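Local coordinates for fibronectin type III domain-containing protein (Simiduia agarivorans, PDB 6P2K) that binds zinc ions and, as the beta-propeller part of a longer family 74 glycoside hydrolase, probably cleaves the backbone of xyloglucan, at residues Pro95-Phe107 with Ala117-Phe131. Numbering follows the deposited sequence.
Sequences PETENKSIASIAF and AAPGWRDDDDFIGKF. With ZN (zinc ion), chain Q.
The carbonyl oxygen of A118 is approached by two polar groups: A103 N donates to it at 3.2 Å, nearly in line with the C=O bond, and a water lies 2.8 Å from it, probably donating. I102 adds a CA-H...O contact to the same oxygen. This is the first hairpin of a four-stranded antiparallel blade in a seven-bladed propeller, one of two expected in this family, strand 102-108 against strand 114-119. Next along, A118 N reaches S104 O in an almost straight bond of 3.0 Å. I102 CG2 packs on A117 CB; L81 of the preceding blade touches both residues, while V166 and V169 of the following blade rest against A118.

Where the strands run out, S101 and G120 pair twice. G120 N donates to S101 O at 2.7 Å, coming in from above the carbonyl plane, while S101 OG donates back to G120 O, also at 2.7 Å. The hydroxyl reaches that carbonyl because chi1 (-172°) swings it away from the backbone N, and it lies close to W121 CB. Exchanging S101 for an alanine would probably cost G120 O its hydroxyl donor and leave this pair with the single bond from G120 N. I128 CD1 meets S101 CB at 3.7 Å, and I128 CG1 sits over the centre of one face of the W121 indole. That indole is also tied at its edge: NE1 points in the ring plane to D125 OD1, which it meets from above the carboxylate plane. R122 NE is hydrogen-bonded to F61 O of strand 60-66. Further along the same loop, D124 OD1 binds the zinc ion at 2.0 Å, three waters and Q16 OE1 complete the site, and D124 OD2 makes a salt bridge with R59.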
ATOM      1  N   PRO B  95     -36.030 -17.185  58.516  1.00 48.75           N
ATOM      2  CA  PRO B  95     -37.315 -17.851  58.250  1.00 50.53           C
ATOM      3  C   PRO B  95     -38.500 -16.905  58.195  1.00 56.50           C
ATOM      4  O   PRO B  95     -39.446 -17.164  57.440  1.00 56.10           O
ATOM      5  CB  PRO B  95     -37.445 -18.845  59.414  1.00 55.23           C
ATOM      6  CG  PRO B  95     -36.068 -18.945  60.006  1.00 55.06           C
ATOM      7  CD  PRO B  95     -35.447 -17.603  59.799  1.00 49.75           C
ATOM      8  N   GLU B  96     -38.487 -15.818  58.969  1.00 52.48           N
ATOM      9  CA  GLU B  96     -39.628 -14.911  58.969  1.00 58.55           C
ATOM     10  C   GLU B  96     -39.754 -14.156  57.654  1.00 54.30           C
ATOM     11  O   GLU B  96     -40.854 -13.721  57.296  1.00 54.33           O
ATOM     12  CB  GLU B  96     -39.521 -13.927  60.134  1.00 60.74           C
ATOM     13  CG  GLU B  96     -39.543 -14.589  61.498  1.00 62.82           C
ATOM     14  CD  GLU B  96     -38.174 -14.638  62.143  1.00 63.55           C
ATOM     15  OE1 GLU B  96     -38.078 -14.309  63.341  1.00 57.93           O
ATOM     16  OE2 GLU B  96     -37.195 -15.000  61.453  1.00 61.27           O
ATOM     17  N   THR B  97     -38.656 -13.996  56.921  1.00 49.66           N
ATOM     18  CA  THR B  97     -38.663 -13.266  55.663  1.00 52.79           C
ATOM     19  C   THR B  97     -38.672 -14.183  54.446  1.00 51.82           C
ATOM     20  O   THR B  97     -38.436 -13.712  53.329  1.00 51.54           O
ATOM     21  CB  THR B  97     -37.460 -12.322  55.594  1.00 53.97           C
ATOM     22  OG1 THR B  97     -36.249 -13.085  55.486  1.00 51.99           O
ATOM     23  CG2 THR B  97     -37.396 -11.452  56.840  1.00 57.41           C
ATOM     24  N   GLU B  98     -38.930 -15.476  54.636  1.00 51.84           N
ATOM     25  CA  GLU B  98     -38.993 -16.403  53.513  1.00 54.31           C
ATOM     26  C   GLU B  98     -40.058 -15.955  52.523  1.00 52.66           C
ATOM     27  O   GLU B  98     -41.172 -15.600  52.916  1.00 55.61           O
ATOM     28  CB  GLU B  98     -39.293 -17.820  54.004  1.00 60.15           C
ATOM     29  CG  GLU B  98     -38.136 -18.459  54.751  1.00 65.27           C
ATOM     30  CD  GLU B  98     -38.128 -19.974  54.658  1.00 72.49           C
ATOM     31  OE1 GLU B  98     -37.821 -20.644  55.670  1.00 74.88           O
ATOM     32  OE2 GLU B  98     -38.427 -20.494  53.564  1.00 73.93           O
ATOM     33  N   ASN B  99     -39.708 -15.965  51.235  1.00 46.55           N
ATOM     34  CA  ASN B  99     -40.599 -15.545  50.155  1.00 47.08           C
ATOM     35  C   ASN B  99     -40.962 -14.064  50.248  1.00 49.06           C
ATOM     36  O   ASN B  99     -42.008 -13.647  49.742  1.00 48.49           O
ATOM     37  CB  ASN B  99     -41.870 -16.408  50.120  1.00 54.23           C
ATOM     38  CG  ASN B  99     -42.441 -16.563  48.722  1.00 55.11           C
ATOM     39  OD1 ASN B  99     -42.037 -15.865  47.793  1.00 54.31           O
ATOM     40  ND2 ASN B  99     -43.388 -17.481  48.569  1.00 56.41           N
ATOM     41  N   LYS B 100     -40.109 -13.253  50.879  1.00 50.02           N
ATOM     42  CA  LYS B 100     -40.358 -11.827  51.084  1.00 51.63           C
ATOM     43  C   LYS B 100     -39.174 -11.033  50.545  1.00 45.45           C
ATOM     44  O   LYS B 100     -38.124 -10.974  51.188  1.00 43.95           O
ATOM     45  CB  LYS B 100     -40.573 -11.514  52.565  1.00 57.39           C
ATOM     46  CG  LYS B 100     -41.815 -12.133  53.183  1.00 65.24           C
ATOM     47  CD  LYS B 100     -43.073 -11.682  52.468  1.00 71.31           C
ATOM     48  CE  LYS B 100     -43.331 -10.202  52.707  1.00 75.04           C
ATOM     49  NZ  LYS B 100     -44.763  -9.839  52.513  1.00 78.69           N
ATOM     50  N   SER B 101     -39.341 -10.405  49.384  1.00 43.99           N
ATOM     51  CA  SER B 101     -38.254  -9.633  48.785  1.00 44.27           C
ATOM     52  C   SER B 101     -37.910  -8.424  49.647  1.00 45.43           C
ATOM     53  O   SER B 101     -38.780  -7.606  49.960  1.00 46.22           O
ATOM     54  CB  SER B 101     -38.642  -9.181  47.378  1.00 44.49           C
ATOM     55  OG  SER B 101     -37.537  -8.601  46.711  1.00 41.85           O
ATOM     56  N   ILE B 102     -36.633  -8.301  50.008  1.00 44.51           N
ATOM     57  CA  ILE B 102     -36.152  -7.250  50.899  1.00 44.08           C
ATOM     58  C   ILE B 102     -35.047  -6.474  50.199  1.00 45.06           C
ATOM     59  O   ILE B 102     -34.120  -7.071  49.639  1.00 43.11           O
ATOM     60  CB  ILE B 102     -35.655  -7.833  52.233  1.00 42.08           C
ATOM     61  CG1 ILE B 102     -36.812  -8.493  52.967  1.00 45.72           C
ATOM     62  CG2 ILE B 102     -35.033  -6.765  53.114  1.00 39.68           C
ATOM     63  CD1 ILE B 102     -36.358  -9.368  54.062  1.00 48.04           C
ATOM     64  N   ALA B 103     -35.139  -5.140  50.249  1.00 43.47           N
ATOM     65  CA  ALA B 103     -34.194  -4.276  49.555  1.00 38.90           C
ATOM     66  C   ALA B 103     -33.632  -3.163  50.433  1.00 40.75           C
ATOM     67  O   ALA B 103     -33.006  -2.238  49.904  1.00 40.64           O
ATOM     68  CB  ALA B 103     -34.848  -3.663  48.314  1.00 36.84           C
ATOM     69  N   SER B 104     -33.827  -3.222  51.750  1.00 43.07           N
ATOM     70  CA  SER B 104     -33.294  -2.207  52.650  1.00 44.95           C
ATOM     71  C   SER B 104     -33.040  -2.826  54.015  1.00 47.00           C
ATOM     72  O   SER B 104     -33.893  -3.550  54.537  1.00 48.67           O
ATOM     73  CB  SER B 104     -34.257  -1.019  52.789  1.00 46.90           C
ATOM     74  OG  SER B 104     -34.861  -0.682  51.553  1.00 50.17           O
ATOM     75  N   ILE B 105     -31.869  -2.544  54.587  1.00 43.30           N
ATOM     76  CA  ILE B 105     -31.549  -2.928  55.960  1.00 46.35           C
ATOM     77  C   ILE B 105     -30.895  -1.734  56.641  1.00 45.44           C
ATOM     78  O   ILE B 105     -29.960  -1.138  56.096  1.00 46.16           O
ATOM     79  CB  ILE B 105     -30.624  -4.161  56.028  1.00 43.01           C
ATOM     80  CG1 ILE B 105     -31.132  -5.277  55.116  1.00 40.66           C
ATOM     81  CG2 ILE B 105     -30.520  -4.665  57.458  1.00 42.90           C
ATOM     82  CD1 ILE B 105     -30.025  -6.022  54.395  1.00 37.08           C
ATOM     83  N   ALA B 106     -31.385  -1.383  57.830  1.00 42.67           N
ATOM     84  CA  ALA B 106     -30.876  -0.229  58.559  1.00 46.05           C
ATOM     85  C   ALA B 106     -30.785  -0.554  60.043  1.00 48.58           C
ATOM     86  O   ALA B 106     -31.677  -1.198  60.603  1.00 47.81           O
ATOM     87  CB  ALA B 106     -31.765   1.004  58.347  1.00 47.88           C
ATOM     88  N   PHE B 107     -29.705  -0.098  60.672  1.00 48.98           N
ATOM     89  CA  PHE B 107     -29.454  -0.318  62.088  1.00 53.76           C
ATOM     90  C   PHE B 107     -29.717   0.955  62.885  1.00 55.79           C
ATOM     91  O   PHE B 107     -29.682   2.069  62.357  1.00 55.13           O
ATOM     92  CB  PHE B 107     -28.012  -0.782  62.319  1.00 53.23           C
ATOM     93  CG  PHE B 107     -27.665  -2.066  61.622  1.00 50.63           C
ATOM     94  CD1 PHE B 107     -27.192  -2.057  60.322  1.00 47.38           C
ATOM     95  CD2 PHE B 107     -27.807  -3.280  62.270  1.00 52.01           C
ATOM     96  CE1 PHE B 107     -26.869  -3.234  59.680  1.00 45.52           C
ATOM     97  CE2 PHE B 107     -27.486  -4.460  61.632  1.00 49.97           C
ATOM     98  CZ  PHE B 107     -27.015  -4.436  60.335  1.00 45.37           C
ATOM     99  N   ALA B 117     -35.618  -4.318  58.565  1.00 52.62           N
ATOM    100  CA  ALA B 117     -35.532  -4.879  57.222  1.00 51.11           C
ATOM    101  C   ALA B 117     -36.829  -4.555  56.499  1.00 50.01           C
ATOM    102  O   ALA B 117     -37.912  -4.913  56.973  1.00 47.97           O
ATOM    103  CB  ALA B 117     -35.285  -6.388  57.259  1.00 44.34           C
ATOM    104  N   ALA B 118     -36.719  -3.877  55.362  1.00 50.08           N
ATOM    105  CA  ALA B 118     -37.889  -3.378  54.666  1.00 51.64           C
ATOM    106  C   ALA B 118     -38.125  -4.154  53.382  1.00 48.01           C
ATOM    107  O   ALA B 118     -37.197  -4.305  52.576  1.00 46.69           O
ATOM    108  CB  ALA B 118     -37.727  -1.887  54.349  1.00 51.88           C
ATOM    109  N   PRO B 119     -39.333  -4.675  53.171  1.00 48.28           N
ATOM    110  CA  PRO B 119     -39.655  -5.303  51.887  1.00 46.67           C
ATOM    111  C   PRO B 119     -39.414  -4.352  50.724  1.00 45.08           C
ATOM    112  O   PRO B 119     -39.701  -3.156  50.804  1.00 47.90           O
ATOM    113  CB  PRO B 119     -41.141  -5.646  52.031  1.00 49.36           C
ATOM    114  CG  PRO B 119     -41.316  -5.867  53.489  1.00 49.30           C
ATOM    115  CD  PRO B 119     -40.383  -4.903  54.177  1.00 48.49           C
ATOM    116  N   GLY B 120     -38.878  -4.891  49.639  1.00 42.77           N
ATOM    117  CA  GLY B 120     -38.600  -4.069  48.478  1.00 42.87           C
ATOM    118  C   GLY B 120     -37.912  -4.872  47.398  1.00 42.46           C
ATOM    119  O   GLY B 120     -37.477  -6.009  47.610  1.00 42.78           O
ATOM    120  N   TRP B 121     -37.813  -4.242  46.222  1.00 41.31           N
ATOM    121  CA  TRP B 121     -37.139  -4.893  45.093  1.00 38.17           C
ATOM    122  C   TRP B 121     -36.578  -3.892  44.090  1.00 36.38           C
ATOM    123  O   TRP B 121     -36.422  -4.258  42.921  1.00 36.22           O
ATOM    124  CB  TRP B 121     -38.104  -5.850  44.391  1.00 41.84           C
ATOM    125  CG  TRP B 121     -39.363  -5.175  43.940  1.00 42.97           C
ATOM    126  CD1 TRP B 121     -39.592  -4.602  42.726  1.00 42.99           C
ATOM    127  CD2 TRP B 121     -40.562  -4.993  44.704  1.00 45.64           C
ATOM    128  NE1 TRP B 121     -40.863  -4.080  42.681  1.00 45.15           N
ATOM    129  CE2 TRP B 121     -41.478  -4.306  43.883  1.00 47.46           C
ATOM    130  CE3 TRP B 121     -40.952  -5.347  45.999  1.00 46.57           C
ATOM    131  CZ2 TRP B 121     -42.758  -3.965  44.317  1.00 48.93           C
ATOM    132  CZ3 TRP B 121     -42.221  -5.008  46.426  1.00 48.92           C
ATOM    133  CH2 TRP B 121     -43.110  -4.325  45.587  1.00 49.77           C
ATOM    134  N   ARG B 122     -36.289  -2.654  44.488  1.00 35.86           N
ATOM    135  CA  ARG B 122     -35.663  -1.634  43.630  1.00 35.30           C
ATOM    136  C   ARG B 122     -36.547  -1.433  42.400  1.00 35.60           C
ATOM    137  O   ARG B 122     -37.769  -1.276  42.551  1.00 36.45           O
ATOM    138  CB  ARG B 122     -34.227  -2.050  43.344  1.00 34.87           C
ATOM    139  CG  ARG B 122     -33.373  -2.167  44.582  1.00 33.26           C
ATOM    140  CD  ARG B 122     -31.891  -2.188  44.245  1.00 34.22           C
ATOM    141  NE  ARG B 122     -31.084  -2.073  45.453  1.00 36.24           N
ATOM    142  CZ  ARG B 122     -30.476  -0.958  45.844  1.00 36.51           C
ATOM    143  NH1 ARG B 122     -30.568   0.145  45.113  1.00 32.43           N
ATOM    144  NH2 ARG B 122     -29.769  -0.948  46.968  1.00 37.39           N
ATOM    145  N   ASP B 123     -35.990  -1.424  41.191  1.00 35.33           N
ATOM    146  CA  ASP B 123     -36.745  -1.251  39.958  1.00 39.05           C
ATOM    147  C   ASP B 123     -37.074  -2.575  39.281  1.00 41.91           C
ATOM    148  O   ASP B 123     -37.542  -2.576  38.139  1.00 43.65           O
ATOM    149  CB  ASP B 123     -35.964  -0.357  38.994  1.00 37.78           C
ATOM    150  CG  ASP B 123     -34.536  -0.837  38.780  1.00 40.15           C
ATOM    151  OD1 ASP B 123     -33.935  -1.368  39.741  1.00 41.64           O
ATOM    152  OD2 ASP B 123     -34.015  -0.689  37.654  1.00 39.13           O
ATOM    153  N   ASP B 124     -36.840  -3.701  39.954  1.00 43.21           N
ATOM    154  CA  ASP B 124     -37.071  -5.010  39.355  1.00 48.84           C
ATOM    155  C   ASP B 124     -38.544  -5.394  39.425  1.00 47.61           C
ATOM    156  O   ASP B 124     -38.885  -6.472  39.921  1.00 43.13           O
ATOM    157  CB  ASP B 124     -36.219  -6.075  40.051  1.00 58.65           C
ATOM    158  CG  ASP B 124     -34.964  -6.423  39.274  1.00 68.69           C
ATOM    159  OD1 ASP B 124     -34.649  -5.731  38.279  1.00 79.72           O
ATOM    160  OD2 ASP B 124     -34.288  -7.398  39.659  1.00 72.93           O
ATOM    161  N   ASP B 125     -39.425  -4.523  38.925  1.00 45.49           N
ATOM    162  CA  ASP B 125     -40.855  -4.797  39.003  1.00 47.29           C
ATOM    163  C   ASP B 125     -41.241  -6.015  38.174  1.00 47.99           C
ATOM    164  O   ASP B 125     -42.230  -6.689  38.487  1.00 48.97           O
ATOM    165  CB  ASP B 125     -41.653  -3.571  38.558  1.00 49.00           C
ATOM    166  CG  ASP B 125     -41.713  -2.494  39.628  1.00 50.99           C
ATOM    167  OD1 ASP B 125     -42.511  -2.643  40.581  1.00 53.35           O
ATOM    168  OD2 ASP B 125     -40.960  -1.501  39.522  1.00 51.13           O
ATOM    169  N   ASP B 126     -40.479  -6.322  37.126  1.00 46.32           N
ATOM    170  CA  ASP B 126     -40.772  -7.483  36.298  1.00 50.83           C
ATOM    171  C   ASP B 126     -40.315  -8.794  36.927  1.00 47.79           C
ATOM    172  O   ASP B 126     -40.528  -9.854  36.331  1.00 49.37           O
ATOM    173  CB  ASP B 126     -40.138  -7.317  34.912  1.00 57.94           C
ATOM    174  CG  ASP B 126     -38.656  -6.990  34.976  1.00 66.70           C
ATOM    175  OD1 ASP B 126     -38.194  -6.483  36.023  1.00 69.30           O
ATOM    176  OD2 ASP B 126     -37.950  -7.240  33.974  1.00 68.52           O
ATOM    177  N   PHE B 127     -39.707  -8.752  38.113  1.00 46.24           N
ATOM    178  CA  PHE B 127     -39.248  -9.952  38.794  1.00 46.19           C
ATOM    179  C   PHE B 127     -39.936 -10.210  40.128  1.00 43.06           C
ATOM    180  O   PHE B 127     -39.747 -11.290  40.697  1.00 41.44           O
ATOM    181  CB  PHE B 127     -37.730  -9.892  39.039  1.00 45.67           C
ATOM    182  CG  PHE B 127     -36.898 -10.185  37.819  1.00 48.48           C
ATOM    183  CD1 PHE B 127     -36.552  -9.171  36.940  1.00 47.27           C
ATOM    184  CD2 PHE B 127     -36.452 -11.472  37.560  1.00 49.95           C
ATOM    185  CE1 PHE B 127     -35.784  -9.437  35.820  1.00 47.20           C
ATOM    186  CE2 PHE B 127     -35.682 -11.744  36.443  1.00 49.90           C
ATOM    187  CZ  PHE B 127     -35.347 -10.724  35.571  1.00 48.23           C
ATOM    188  N   ILE B 128     -40.721  -9.261  40.646  1.00 43.33           N
ATOM    189  CA  ILE B 128     -41.312  -9.423  41.971  1.00 46.36           C
ATOM    190  C   ILE B 128     -42.274 -10.604  42.022  1.00 48.02           C
ATOM    191  O   ILE B 128     -42.563 -11.122  43.107  1.00 51.27           O
ATOM    192  CB  ILE B 128     -42.004  -8.111  42.409  1.00 47.48           C
ATOM    193  CG1 ILE B 128     -42.368  -8.148  43.897  1.00 47.22           C
ATOM    194  CG2 ILE B 128     -43.246  -7.854  41.571  1.00 47.09           C
ATOM    195  CD1 ILE B 128     -41.251  -8.635  44.798  1.00 45.97           C
ATOM    196  N   GLY B 129     -42.760 -11.065  40.875  1.00 48.29           N
ATOM    197  CA  GLY B 129     -43.696 -12.168  40.853  1.00 49.96           C
ATOM    198  C   GLY B 129     -43.111 -13.545  40.634  1.00 51.59           C
ATOM    199  O   GLY B 129     -43.873 -14.512  40.535  1.00 58.42           O
ATOM    200  N   LYS B 130     -41.781 -13.676  40.571  1.00 45.44           N
ATOM    201  CA  LYS B 130     -41.180 -14.956  40.202  1.00 46.41           C
ATOM    202  C   LYS B 130     -41.504 -16.047  41.217  1.00 48.35           C
ATOM    203  O   LYS B 130     -41.679 -17.214  40.846  1.00 48.92           O
ATOM    204  CB  LYS B 130     -39.668 -14.802  40.040  1.00 45.83           C
ATOM    205  CG  LYS B 130     -39.240 -13.948  38.852  1.00 46.50           C
ATOM    206  CD  LYS B 130     -39.494 -14.639  37.522  1.00 51.05           C
ATOM    207  CE  LYS B 130     -38.896 -13.839  36.370  1.00 54.29           C
ATOM    208  NZ  LYS B 130     -39.312 -14.353  35.033  1.00 58.98           N
ATOM    209  N   PHE B 131     -41.588 -15.694  42.501  1.00 48.83           N
ATOM    210  CA  PHE B 131     -41.938 -16.649  43.546  1.00 47.13           C
ATOM    211  C   PHE B 131     -43.343 -16.420  44.099  1.00 53.48           C
ATOM    212  O   PHE B 131     -43.635 -16.818  45.232  1.00 54.18           O
ATOM    213  CB  PHE B 131     -40.919 -16.607  44.685  1.00 45.57           C
ATOM    214  CG  PHE B 131     -39.522 -16.984  44.276  1.00 43.37           C
ATOM    215  CD1 PHE B 131     -39.148 -18.315  44.179  1.00 43.68           C
ATOM    216  CD2 PHE B 131     -38.576 -16.006  44.015  1.00 41.18           C
ATOM    217  CE1 PHE B 131     -37.859 -18.665  43.817  1.00 41.90           C
ATOM    218  CE2 PHE B 131     -37.286 -16.348  43.650  1.00 46.35           C
ATOM    219  CZ  PHE B 131     -36.926 -17.680  43.551  1.00 39.77           C
TER
HETATM  220 ZN    ZN Q 802     -33.028  -4.856  37.419  0.76 69.04          ZN
HETATM  221  O   HOH W   1     -36.561  -2.239  50.806  1.00 41.59           O
HETATM  222  O   HOH W   2     -32.215  -6.452  36.317  1.00 70.30           O
HETATM  223  O   HOH W   3     -34.103  -3.879  35.901  1.00 68.17           O
HETATM  224  O   HOH W   4     -33.152  -4.256  39.435  1.00 65.66           O